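Local coordinates for signal recognition 54 kDa protein (Pyrococcus furiosus, PDB 3DM5), which belongs to the SRP54 family of signal recognition particle proteins, joining an N-terminal helical bundle, a P-loop domain that holds guanosine-5'-diphosphate here, and a helical signal peptide binding domain, at residues Glu30-Ile35 / Glu55-Ala60; Tyr123-Gly128 / Tyr154-Phe159; His214-Val219 / Leu233-Ala238. One frame throughout, in Å; residues are numbered along the deposited sequence.

Interaction 1: residues Glu30-Ile35 / Glu55-Ala60; sequences ELVRDI and EIQRRA. With SO4 (sulfate ion), chain F.
V32 lays its CG2 methyl against the foot of the Q57 side chain, with CG2 3.7 Å from Q57 CB and further contacts to Q57 CA and CG. The two residues belong to consecutive helices, 25-41 and 46-62, of the N-terminal helical bundle of SRP54-type proteins, which run in roughly opposite senses. Here the backbones are closest, V32 CA lying 6.4 Å from Q57 CA. The V32 side chain meets that of Q57 at about a right angle. Its CG2 stands anti to the carbonyl carbon and beside the backbone N, and this branch does the touching. Q57 continues as an extended chain past the methyl, with CG anti to its own backbone N (chi1 -159°), so that its aliphatic root, and not its amide, supplies the contact.

One turn on from V32, I35 meets I56, the neighbour of Q57, end to end, I35 CD1 being 4.2 Å from I56 CD1. L31 comes more loosely toward I56 and reaches on to I75 of helix 71-86 and I17 of helix 5-19, while I35 touches L10. The apolar seam is therefore shared by all four helices of the bundle. About 197 Å² is buried between the segments, and the joint is made of carbon contacts.

R33 extends to a sulfate ion, probably from the crystallisation liquor, and also packs on Q226 of the second subunit. Its chain is extended from CG to NE, which carries the guanidinium well out from the helix and lets it present one edge to the anion, with the sulfur in its plane. R33 NH1 donates to sulfate O1 over 3.1 Å at a nearly straight 164°, whereas the bond from R33 NH2 to sulfate O4 is weak at 3.3 Å.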
loop_
_atom_site.group_PDB
_atom_site.type_symbol
_atom_site.label_atom_id
_atom_site.label_comp_id
_atom_site.label_asym_id
_atom_site.label_seq_id
_atom_site.Cartn_x
_atom_site.Cartn_y
_atom_site.Cartn_z
ATOM N N GLU A 30 -11.538 -14.829 -15.016
ATOM C CA GLU A 30 -10.919 -13.681 -14.355
ATOM C C GLU A 30 -11.647 -13.280 -13.077
ATOM O O GLU A 30 -11.029 -12.863 -12.086
ATOM C CB GLU A 30 -10.896 -12.479 -15.282
ATOM C CG GLU A 30 -10.627 -11.184 -14.526
ATOM C CD GLU A 30 -10.560 -9.974 -15.431
ATOM O OE1 GLU A 30 -10.821 -10.118 -16.646
ATOM O OE2 GLU A 30 -10.249 -8.876 -14.920
ATOM N N LEU A 31 -12.970 -13.361 -13.132
ATOM C CA LEU A 31 -13.801 -13.107 -11.978
ATOM C C LEU A 31 -13.417 -14.087 -10.873
ATOM O O LEU A 31 -13.131 -13.687 -9.738
ATOM C CB LEU A 31 -15.271 -13.300 -12.344
ATOM C CG LEU A 31 -16.240 -13.410 -11.162
ATOM C CD1 LEU A 31 -16.517 -12.037 -10.521
ATOM C CD2 LEU A 31 -17.525 -14.081 -11.617
ATOM N N VAL A 32 -13.412 -15.373 -11.211
ATOM C CA VAL A 32 -13.111 -16.403 -10.227
ATOM C C VAL A 32 -11.742 -16.157 -9.592
ATOM O O VAL A 32 -11.571 -16.280 -8.374
ATOM C CB VAL A 32 -13.182 -17.818 -10.838
ATOM C CG1 VAL A 32 -12.336 -18.797 -10.028
ATOM C CG2 VAL A 32 -14.633 -18.272 -10.927
ATOM N N ARG A 33 -10.772 -15.780 -10.415
ATOM C CA ARG A 33 -9.434 -15.534 -9.909
ATOM C C ARG A 33 -9.360 -14.245 -9.095
ATOM O O ARG A 33 -8.629 -14.166 -8.107
ATOM C CB ARG A 33 -8.435 -15.525 -11.060
ATOM C CG ARG A 33 -8.264 -16.894 -11.692
ATOM C CD ARG A 33 -7.555 -16.810 -13.023
ATOM N NE ARG A 33 -7.251 -18.134 -13.562
ATOM C CZ ARG A 33 -7.001 -18.359 -14.849
ATOM N NH1 ARG A 33 -7.046 -17.350 -15.709
ATOM N NH2 ARG A 33 -6.716 -19.583 -15.279
ATOM N N ASP A 34 -10.119 -13.233 -9.501
ATOM C CA ASP A 34 -10.212 -12.030 -8.690
ATOM C C ASP A 34 -10.746 -12.365 -7.296
ATOM O O ASP A 34 -10.262 -11.829 -6.309
ATOM C CB ASP A 34 -11.065 -10.949 -9.362
ATOM C CG ASP A 34 -10.257 -10.070 -10.319
ATOM O OD1 ASP A 34 -9.026 -10.279 -10.439
ATOM O OD2 ASP A 34 -10.857 -9.165 -10.947
ATOM N N ILE A 35 -11.717 -13.273 -7.216
ATOM C CA ILE A 35 -12.314 -13.652 -5.939
ATOM C C ILE A 35 -11.392 -14.528 -5.090
ATOM O O ILE A 35 -11.296 -14.348 -3.879
ATOM C CB ILE A 35 -13.670 -14.359 -6.124
ATOM C CG1 ILE A 35 -14.646 -13.459 -6.894
ATOM C CG2 ILE A 35 -14.264 -14.753 -4.762
ATOM C CD1 ILE A 35 -15.874 -14.204 -7.417
ATOM N N GLU A 55 -17.644 -23.708 -7.591
ATOM C CA GLU A 55 -19.097 -23.687 -7.704
ATOM C C GLU A 55 -19.548 -22.449 -8.480
ATOM O O GLU A 55 -20.445 -22.514 -9.329
ATOM C CB GLU A 55 -19.742 -23.709 -6.317
ATOM C CG GLU A 55 -21.236 -23.439 -6.319
ATOM C CD GLU A 55 -22.052 -24.552 -6.973
ATOM O OE1 GLU A 55 -23.293 -24.401 -7.069
ATOM O OE2 GLU A 55 -21.457 -25.575 -7.387
ATOM N N ILE A 56 -18.918 -21.317 -8.184
ATOM C CA ILE A 56 -19.236 -20.078 -8.881
ATOM C C ILE A 56 -18.892 -20.192 -10.354
ATOM O O ILE A 56 -19.692 -19.818 -11.200
ATOM C CB ILE A 56 -18.523 -18.849 -8.278
ATOM C CG1 ILE A 56 -18.984 -18.618 -6.839
ATOM C CG2 ILE A 56 -18.798 -17.604 -9.124
ATOM C CD1 ILE A 56 -18.461 -17.319 -6.237
ATOM N N GLN A 57 -17.705 -20.715 -10.649
ATOM C CA GLN A 57 -17.282 -20.923 -12.031
ATOM C C GLN A 57 -18.271 -21.800 -12.784
ATOM O O GLN A 57 -18.685 -21.467 -13.901
ATOM C CB GLN A 57 -15.914 -21.590 -12.076
ATOM C CG GLN A 57 -15.167 -21.395 -13.389
ATOM C CD GLN A 57 -13.761 -21.953 -13.315
ATOM O OE1 GLN A 57 -13.569 -23.136 -13.037
ATOM N NE2 GLN A 57 -12.767 -21.101 -13.547
ATOM N N ARG A 58 -18.628 -22.918 -12.153
ATOM C CA ARG A 58 -19.531 -23.905 -12.716
ATOM C C ARG A 58 -20.905 -23.304 -13.011
ATOM O O ARG A 58 -21.360 -23.324 -14.153
ATOM C CB ARG A 58 -19.633 -25.095 -11.765
ATOM C CG ARG A 58 -20.691 -26.133 -12.090
ATOM C CD ARG A 58 -20.908 -27.041 -10.881
ATOM N NE ARG A 58 -22.282 -27.534 -10.781
ATOM C CZ ARG A 58 -23.354 -26.761 -10.621
ATOM N NH1 ARG A 58 -23.228 -25.440 -10.568
ATOM N NH2 ARG A 58 -24.561 -27.308 -10.533
ATOM N N ARG A 59 -21.555 -22.749 -11.994
ATOM C CA ARG A 59 -22.858 -22.118 -12.194
ATOM C C ARG A 59 -22.848 -21.039 -13.286
ATOM O O ARG A 59 -23.804 -20.907 -14.036
ATOM C CB ARG A 59 -23.398 -21.530 -10.881
ATOM C CG ARG A 59 -23.675 -22.554 -9.791
ATOM C CD ARG A 59 -24.469 -21.949 -8.638
ATOM N NE ARG A 59 -25.689 -21.298 -9.112
ATOM C CZ ARG A 59 -26.404 -20.430 -8.401
ATOM N NH1 ARG A 59 -26.024 -20.093 -7.180
ATOM N NH2 ARG A 59 -27.498 -19.891 -8.916
ATOM N N ALA A 60 -21.780 -20.257 -13.369
ATOM C CA ALA A 60 -21.713 -19.191 -14.366
ATOM C C ALA A 60 -21.620 -19.773 -15.764
ATOM O O ALA A 60 -22.412 -19.425 -16.638
ATOM C CB ALA A 60 -20.526 -18.264 -14.100
HETATM S S SO4 F . -6.660 -19.387 -19.056
HETATM O O1 SO4 F . -7.011 -18.011 -18.700
HETATM O O2 SO4 F . -6.778 -19.513 -20.505
HETATM O O3 SO4 F . -5.298 -19.708 -18.650
HETATM O O4 SO4 F . -7.524 -20.360 -18.394
#

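Interaction 2: residues Tyr123-Gly128 / Tyr154-Phe159; sequences YFQKRG and YHIEVF. With SO4 (sulfate ion), chain C.
R127 NH1 donates to Y123 O over 2.8 Å, tying down the helix end from which Q125 reaches across to Y154 and I156. The donor lies 21° out of the carbonyl plane. One face of the same guanidinium covers Y123 CE1, while its edge gives NH2 to sulfate O4 at 3.1 Å. K126 NZ grips another oxygen of this ion, O3, at 3.0 Å. G128, at positive phi, is the C-prime residue of the Schellman motif that ends the helix; one of the motif's two bonds runs from G128 N to Q125 O.

Q125 carries the contact itself. Q125 CB lies 3.7 Å from I156 CD1; beyond it the bend at chi2 (-127°) turns the amide toward the backbone of Y154, at 79° to the tyrosine ring. NE2 comes 2.9 Å from Y154 O, but the angle is too poor for a hydrogen bond; the other end of the amide, OE1, accepts a hydrogen bond from R122 NH1.

In the P-loop fold this joins the end of helix 113-125 to the lead-in of strand 157-159, the edge strand of the sheet within this chain. I156 rests on V133 of neighbouring strand 131-135, and V158 turns to helix 142-151.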
loop_
_atom_site.group_PDB
_atom_site.type_symbol
_atom_site.label_atom_id
_atom_site.label_comp_id
_atom_site.label_asym_id
_atom_site.label_seq_id
_atom_site.Cartn_x
_atom_site.Cartn_y
_atom_site.Cartn_z
ATOM N N TYR A 123 -27.232 -4.071 24.201
ATOM C CA TYR A 123 -28.084 -4.319 23.051
ATOM C C TYR A 123 -29.497 -4.650 23.516
ATOM O O TYR A 123 -30.472 -4.104 23.000
ATOM C CB TYR A 123 -27.523 -5.462 22.180
ATOM C CG TYR A 123 -28.481 -6.009 21.138
ATOM C CD1 TYR A 123 -28.459 -5.538 19.838
ATOM C CD2 TYR A 123 -29.405 -7.006 21.448
ATOM C CE1 TYR A 123 -29.332 -6.040 18.874
ATOM C CE2 TYR A 123 -30.292 -7.509 20.477
ATOM C CZ TYR A 123 -30.241 -7.017 19.199
ATOM O OH TYR A 123 -31.091 -7.487 18.221
ATOM N N PHE A 124 -29.608 -5.549 24.487
ATOM C CA PHE A 124 -30.918 -5.956 24.970
ATOM C C PHE A 124 -31.639 -4.893 25.798
ATOM O O PHE A 124 -32.849 -4.724 25.670
ATOM C CB PHE A 124 -30.839 -7.275 25.736
ATOM C CG PHE A 124 -30.773 -8.462 24.844
ATOM C CD1 PHE A 124 -29.693 -9.331 24.891
ATOM C CD2 PHE A 124 -31.774 -8.676 23.910
ATOM C CE1 PHE A 124 -29.639 -10.439 24.035
ATOM C CE2 PHE A 124 -31.725 -9.777 23.051
ATOM C CZ PHE A 124 -30.660 -10.662 23.117
ATOM N N GLN A 125 -30.899 -4.194 26.647
ATOM C CA GLN A 125 -31.475 -3.123 27.455
ATOM C C GLN A 125 -32.038 -1.976 26.606
ATOM O O GLN A 125 -33.160 -1.527 26.812
ATOM C CB GLN A 125 -30.444 -2.587 28.442
ATOM C CG GLN A 125 -31.060 -1.698 29.469
ATOM C CD GLN A 125 -30.366 -0.351 29.559
ATOM O OE1 GLN A 125 -29.615 0.032 28.667
ATOM N NE2 GLN A 125 -30.623 0.377 30.638
ATOM N N LYS A 126 -31.247 -1.501 25.656
ATOM C CA LYS A 126 -31.722 -0.556 24.653
ATOM C C LYS A 126 -33.074 -0.948 24.076
ATOM O O LYS A 126 -33.810 -0.090 23.600
ATOM C CB LYS A 126 -30.728 -0.457 23.491
ATOM C CG LYS A 126 -29.815 0.740 23.539
ATOM C CD LYS A 126 -29.243 1.004 22.155
ATOM C CE LYS A 126 -28.864 2.467 21.977
ATOM N NZ LYS A 126 -29.041 2.920 20.562
ATOM N N ARG A 127 -33.390 -2.237 24.079
ATOM C CA ARG A 127 -34.606 -2.700 23.417
ATOM C C ARG A 127 -35.694 -3.056 24.424
ATOM O O ARG A 127 -36.603 -3.842 24.130
ATOM C CB ARG A 127 -34.315 -3.870 22.471
ATOM C CG ARG A 127 -33.279 -3.527 21.419
ATOM C CD ARG A 127 -33.210 -4.550 20.294
ATOM N NE ARG A 127 -32.435 -4.058 19.159
ATOM C CZ ARG A 127 -31.309 -3.355 19.257
ATOM N NH1 ARG A 127 -30.776 -3.086 20.434
ATOM N NH2 ARG A 127 -30.701 -2.937 18.167
ATOM N N GLY A 128 -35.589 -2.467 25.613
ATOM C CA GLY A 128 -36.638 -2.580 26.612
ATOM C C GLY A 128 -36.586 -3.752 27.572
ATOM O O GLY A 128 -37.542 -3.997 28.298
ATOM N N TYR A 154 -25.648 2.575 32.469
ATOM C CA TYR A 154 -26.933 2.126 31.957
ATOM C C TYR A 154 -27.769 1.528 33.069
ATOM O O TYR A 154 -28.900 1.111 32.851
ATOM C CB TYR A 154 -26.742 1.168 30.777
ATOM C CG TYR A 154 -25.853 1.768 29.711
ATOM C CD1 TYR A 154 -26.340 2.724 28.823
ATOM C CD2 TYR A 154 -24.518 1.402 29.614
ATOM C CE1 TYR A 154 -25.518 3.286 27.858
ATOM C CE2 TYR A 154 -23.693 1.953 28.662
ATOM C CZ TYR A 154 -24.193 2.894 27.790
ATOM O OH TYR A 154 -23.364 3.427 26.841
ATOM N N HIS A 155 -27.213 1.525 34.277
ATOM C CA HIS A 155 -27.898 0.957 35.441
ATOM C C HIS A 155 -28.186 -0.535 35.273
ATOM O O HIS A 155 -29.023 -1.099 35.968
ATOM C CB HIS A 155 -29.187 1.720 35.731
ATOM C CG HIS A 155 -28.973 3.176 35.977
ATOM N ND1 HIS A 155 -28.373 3.654 37.123
ATOM C CD2 HIS A 155 -29.266 4.262 35.223
ATOM C CE1 HIS A 155 -28.306 4.973 37.065
ATOM N NE2 HIS A 155 -28.843 5.366 35.923
ATOM N N ILE A 156 -27.484 -1.161 34.339
ATOM C CA ILE A 156 -27.528 -2.590 34.193
ATOM C C ILE A 156 -26.739 -3.207 35.328
ATOM O O ILE A 156 -25.541 -2.959 35.462
ATOM C CB ILE A 156 -26.941 -3.034 32.848
ATOM C CG1 ILE A 156 -27.789 -2.470 31.711
ATOM C CG2 ILE A 156 -26.901 -4.552 32.760
ATOM C CD1 ILE A 156 -27.246 -2.764 30.323
ATOM N N GLU A 157 -27.426 -4.003 36.144
ATOM C CA GLU A 157 -26.790 -4.676 37.264
ATOM C C GLU A 157 -25.680 -5.636 36.861
ATOM O O GLU A 157 -25.824 -6.435 35.940
ATOM C CB GLU A 157 -27.817 -5.432 38.114
ATOM C CG GLU A 157 -27.195 -6.558 38.925
ATOM C CD GLU A 157 -27.975 -6.889 40.178
ATOM O OE1 GLU A 157 -29.210 -6.679 40.186
ATOM O OE2 GLU A 157 -27.338 -7.358 41.154
ATOM N N VAL A 158 -24.579 -5.550 37.594
ATOM C CA VAL A 158 -23.460 -6.457 37.440
ATOM C C VAL A 158 -23.220 -7.165 38.775
ATOM O O VAL A 158 -22.665 -6.559 39.699
ATOM C CB VAL A 158 -22.159 -5.687 37.052
ATOM C CG1 VAL A 158 -20.966 -6.621 36.951
ATOM C CG2 VAL A 158 -22.346 -4.942 35.767
ATOM N N PHE A 159 -23.628 -8.436 38.874
ATOM C CA PHE A 159 -23.341 -9.262 40.055
ATOM C C PHE A 159 -21.931 -9.800 39.977
ATOM O O PHE A 159 -21.526 -10.324 38.952
ATOM C CB PHE A 159 -24.307 -10.453 40.170
ATOM C CG PHE A 159 -23.963 -11.406 41.295
ATOM C CD1 PHE A 159 -24.653 -11.357 42.495
ATOM C CD2 PHE A 159 -22.924 -12.328 41.164
ATOM C CE1 PHE A 159 -24.332 -12.209 43.536
ATOM C CE2 PHE A 159 -22.589 -13.193 42.210
ATOM C CZ PHE A 159 -23.298 -13.129 43.400
HETATM S S SO4 C . -28.978 0.074 18.053
HETATM O O1 SO4 C . -30.325 0.359 18.557
HETATM O O2 SO4 C . -29.064 -0.329 16.652
HETATM O O3 SO4 C . -28.150 1.276 18.154
HETATM O O4 SO4 C . -28.378 -1.009 18.839
#

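Interaction 3: residues His214-Val219 / Leu233-Ala238; sequences HEVILV and LAFKEA
With chi1 at 174°, F235 swings CG anti to its backbone N and throws its ring off helix 228-237 onto strand 215-221; L218 and V216 also take a trans first torsion, placing L218 CG and V216 CG1 opposite their own backbone N atoms. The result is a phenyl ring laid under L218, its outer edge against V216. L218 CB sits over one face of the F235 ring, 3.5 Å from the centroid and only 4° off the ring normal, which identifies the approach as a centred CH-pi contact. The two side chains slide past each other in opposite directions, so the leucine tip travels back toward the root of the phenylalanine and L218 CD2 comes 3.6 Å from F235 CB.

V216 deals with the far end of the ring. Its CG1 lies 3.5 Å from F235 CE1 and almost as near to CZ, the two side chains crossing obliquely. V216 O approaches the ring rim at CZ, 3.4 Å away and near the ring plane. F235 is thus met over a face by L218 and at its outer edge by V216, and this one side chain supplies the whole helix side of the 182 Å² interface. I217, between the two, turns its CB away from the helix, as expected for a strand with one face under a helix.

Strand 215-219 and helix 233-237 run almost antiparallel, at 169°, with axes 10.0 Å apart at closest approach. That is the geometry of a beta-alpha-beta crossover, here formed by strand 215-221, helix 228-237 and strand 242-247. F235 also reaches V106 of strand 101-106, M204 of helix 198-211 closes over both F235 and V216, and I217 packs beside I245 of strand 242-247.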
loop_
_atom_site.group_PDB
_atom_site.type_symbol
_atom_site.label_atom_id
_atom_site.label_comp_id
_atom_site.label_asym_id
_atom_site.label_seq_id
_atom_site.Cartn_x
_atom_site.Cartn_y
_atom_site.Cartn_z
ATOM N N HIS A 214 -30.145 -20.970 28.542
ATOM C CA HIS A 214 -30.831 -21.083 27.265
ATOM C C HIS A 214 -29.850 -21.252 26.103
ATOM O O HIS A 214 -30.165 -21.895 25.112
ATOM C CB HIS A 214 -31.729 -19.873 26.988
ATOM C CG HIS A 214 -32.245 -19.840 25.585
ATOM N ND1 HIS A 214 -31.897 -18.858 24.683
ATOM C CD2 HIS A 214 -33.050 -20.698 24.909
ATOM C CE1 HIS A 214 -32.478 -19.096 23.519
ATOM N NE2 HIS A 214 -33.184 -20.208 23.634
ATOM N N GLU A 215 -28.663 -20.670 26.231
ATOM C CA GLU A 215 -27.707 -20.669 25.135
ATOM C C GLU A 215 -26.274 -20.510 25.625
ATOM O O GLU A 215 -26.014 -19.829 26.616
ATOM C CB GLU A 215 -28.054 -19.565 24.134
ATOM C CG GLU A 215 -27.397 -19.723 22.803
ATOM C CD GLU A 215 -28.172 -19.046 21.679
ATOM O OE1 GLU A 215 -29.425 -19.010 21.741
ATOM O OE2 GLU A 215 -27.528 -18.560 20.726
ATOM N N VAL A 216 -25.344 -21.149 24.929
ATOM C CA VAL A 216 -23.946 -20.975 25.259
ATOM C C VAL A 216 -23.275 -20.273 24.084
ATOM O O VAL A 216 -23.396 -20.717 22.949
ATOM C CB VAL A 216 -23.280 -22.307 25.590
ATOM C CG1 VAL A 216 -21.794 -22.134 25.789
ATOM C CG2 VAL A 216 -23.908 -22.881 26.835
ATOM N N ILE A 217 -22.615 -19.150 24.356
ATOM C CA ILE A 217 -22.072 -18.304 23.293
ATOM C C ILE A 217 -20.574 -18.195 23.433
ATOM O O ILE A 217 -20.066 -17.685 24.433
ATOM C CB ILE A 217 -22.646 -16.887 23.323
ATOM C CG1 ILE A 217 -24.152 -16.901 23.122
ATOM C CG2 ILE A 217 -22.032 -16.060 22.235
ATOM C CD1 ILE A 217 -24.783 -15.528 23.274
ATOM N N LEU A 218 -19.872 -18.715 22.430
ATOM C CA LEU A 218 -18.419 -18.653 22.366
ATOM C C LEU A 218 -18.015 -17.381 21.617
ATOM O O LEU A 218 -18.526 -17.086 20.531
ATOM C CB LEU A 218 -17.862 -19.888 21.661
ATOM C CG LEU A 218 -16.350 -19.789 21.415
ATOM C CD1 LEU A 218 -15.617 -19.606 22.756
ATOM C CD2 LEU A 218 -15.818 -20.977 20.614
ATOM N N VAL A 219 -17.120 -16.620 22.226
ATOM C CA VAL A 219 -16.646 -15.355 21.678
ATOM C C VAL A 219 -15.279 -15.580 21.041
ATOM O O VAL A 219 -14.331 -15.937 21.711
ATOM C CB VAL A 219 -16.576 -14.297 22.788
ATOM C CG1 VAL A 219 -15.944 -13.022 22.273
ATOM C CG2 VAL A 219 -17.972 -14.029 23.324
ATOM N N LEU A 233 -15.389 -25.499 16.013
ATOM C CA LEU A 233 -15.750 -26.893 15.858
ATOM C C LEU A 233 -15.715 -27.637 17.189
ATOM O O LEU A 233 -16.656 -28.373 17.508
ATOM C CB LEU A 233 -14.821 -27.578 14.860
ATOM C CG LEU A 233 -15.505 -28.506 13.850
ATOM C CD1 LEU A 233 -14.595 -29.641 13.450
ATOM C CD2 LEU A 233 -16.796 -29.052 14.393
ATOM N N ALA A 234 -14.629 -27.470 17.950
ATOM C CA ALA A 234 -14.518 -28.162 19.238
ATOM C C ALA A 234 -15.669 -27.745 20.144
ATOM O O ALA A 234 -16.334 -28.580 20.745
ATOM C CB ALA A 234 -13.172 -27.914 19.908
ATOM N N PHE A 235 -15.903 -26.442 20.226
ATOM C CA PHE A 235 -17.021 -25.895 20.972
ATOM C C PHE A 235 -18.369 -26.480 20.524
ATOM O O PHE A 235 -19.122 -27.008 21.339
ATOM C CB PHE A 235 -17.014 -24.370 20.818
ATOM C CG PHE A 235 -18.208 -23.680 21.420
ATOM C CD1 PHE A 235 -18.270 -23.424 22.781
ATOM C CD2 PHE A 235 -19.252 -23.257 20.611
ATOM C CE1 PHE A 235 -19.363 -22.773 23.328
ATOM C CE2 PHE A 235 -20.341 -22.612 21.140
ATOM C CZ PHE A 235 -20.406 -22.369 22.498
ATOM N N LYS A 236 -18.669 -26.375 19.232
ATOM C CA LYS A 236 -19.947 -26.829 18.693
ATOM C C LYS A 236 -20.217 -28.300 18.996
ATOM O O LYS A 236 -21.361 -28.760 18.937
ATOM C CB LYS A 236 -19.991 -26.618 17.179
ATOM C CG LYS A 236 -21.327 -26.961 16.552
ATOM C CD LYS A 236 -21.228 -27.176 15.036
ATOM C CE LYS A 236 -22.520 -27.806 14.525
ATOM N NZ LYS A 236 -22.644 -27.834 13.044
ATOM N N GLU A 237 -19.154 -29.033 19.308
ATOM C CA GLU A 237 -19.252 -30.452 19.609
ATOM C C GLU A 237 -19.431 -30.708 21.114
ATOM O O GLU A 237 -19.872 -31.774 21.506
ATOM C CB GLU A 237 -18.019 -31.186 19.086
ATOM C CG GLU A 237 -18.059 -31.492 17.556
ATOM C CD GLU A 237 -16.684 -31.918 16.991
ATOM O OE1 GLU A 237 -15.650 -31.782 17.703
ATOM O OE2 GLU A 237 -16.638 -32.379 15.828
ATOM N N ALA A 238 -19.099 -29.728 21.944
ATOM C CA ALA A 238 -19.243 -29.835 23.397
ATOM C C ALA A 238 -20.552 -29.262 23.926
ATOM O O ALA A 238 -20.734 -29.148 25.127
ATOM C CB ALA A 238 -18.050 -29.156 24.109
#

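Interactions 2 and 3 share one domain and one sheet: the first docks a helix end near edge strand 157-159, the second covers strand 215-221 nearer the middle. Their centres are 24 Å apart and their nearest atoms about 7 Å, without touching. The L218 side chain is about 10 Å, and that of Y154 about 13 Å, from a bound guanosine-5'-diphosphate, and L218 touches residues of a probable P-loop. Interaction 1 is in the separate helical bundle, its centre 33 Å from interaction 3 and 46 Å from interaction 2, on the opposite side of the chain's centre from the latter. The three follow one another along the sequence.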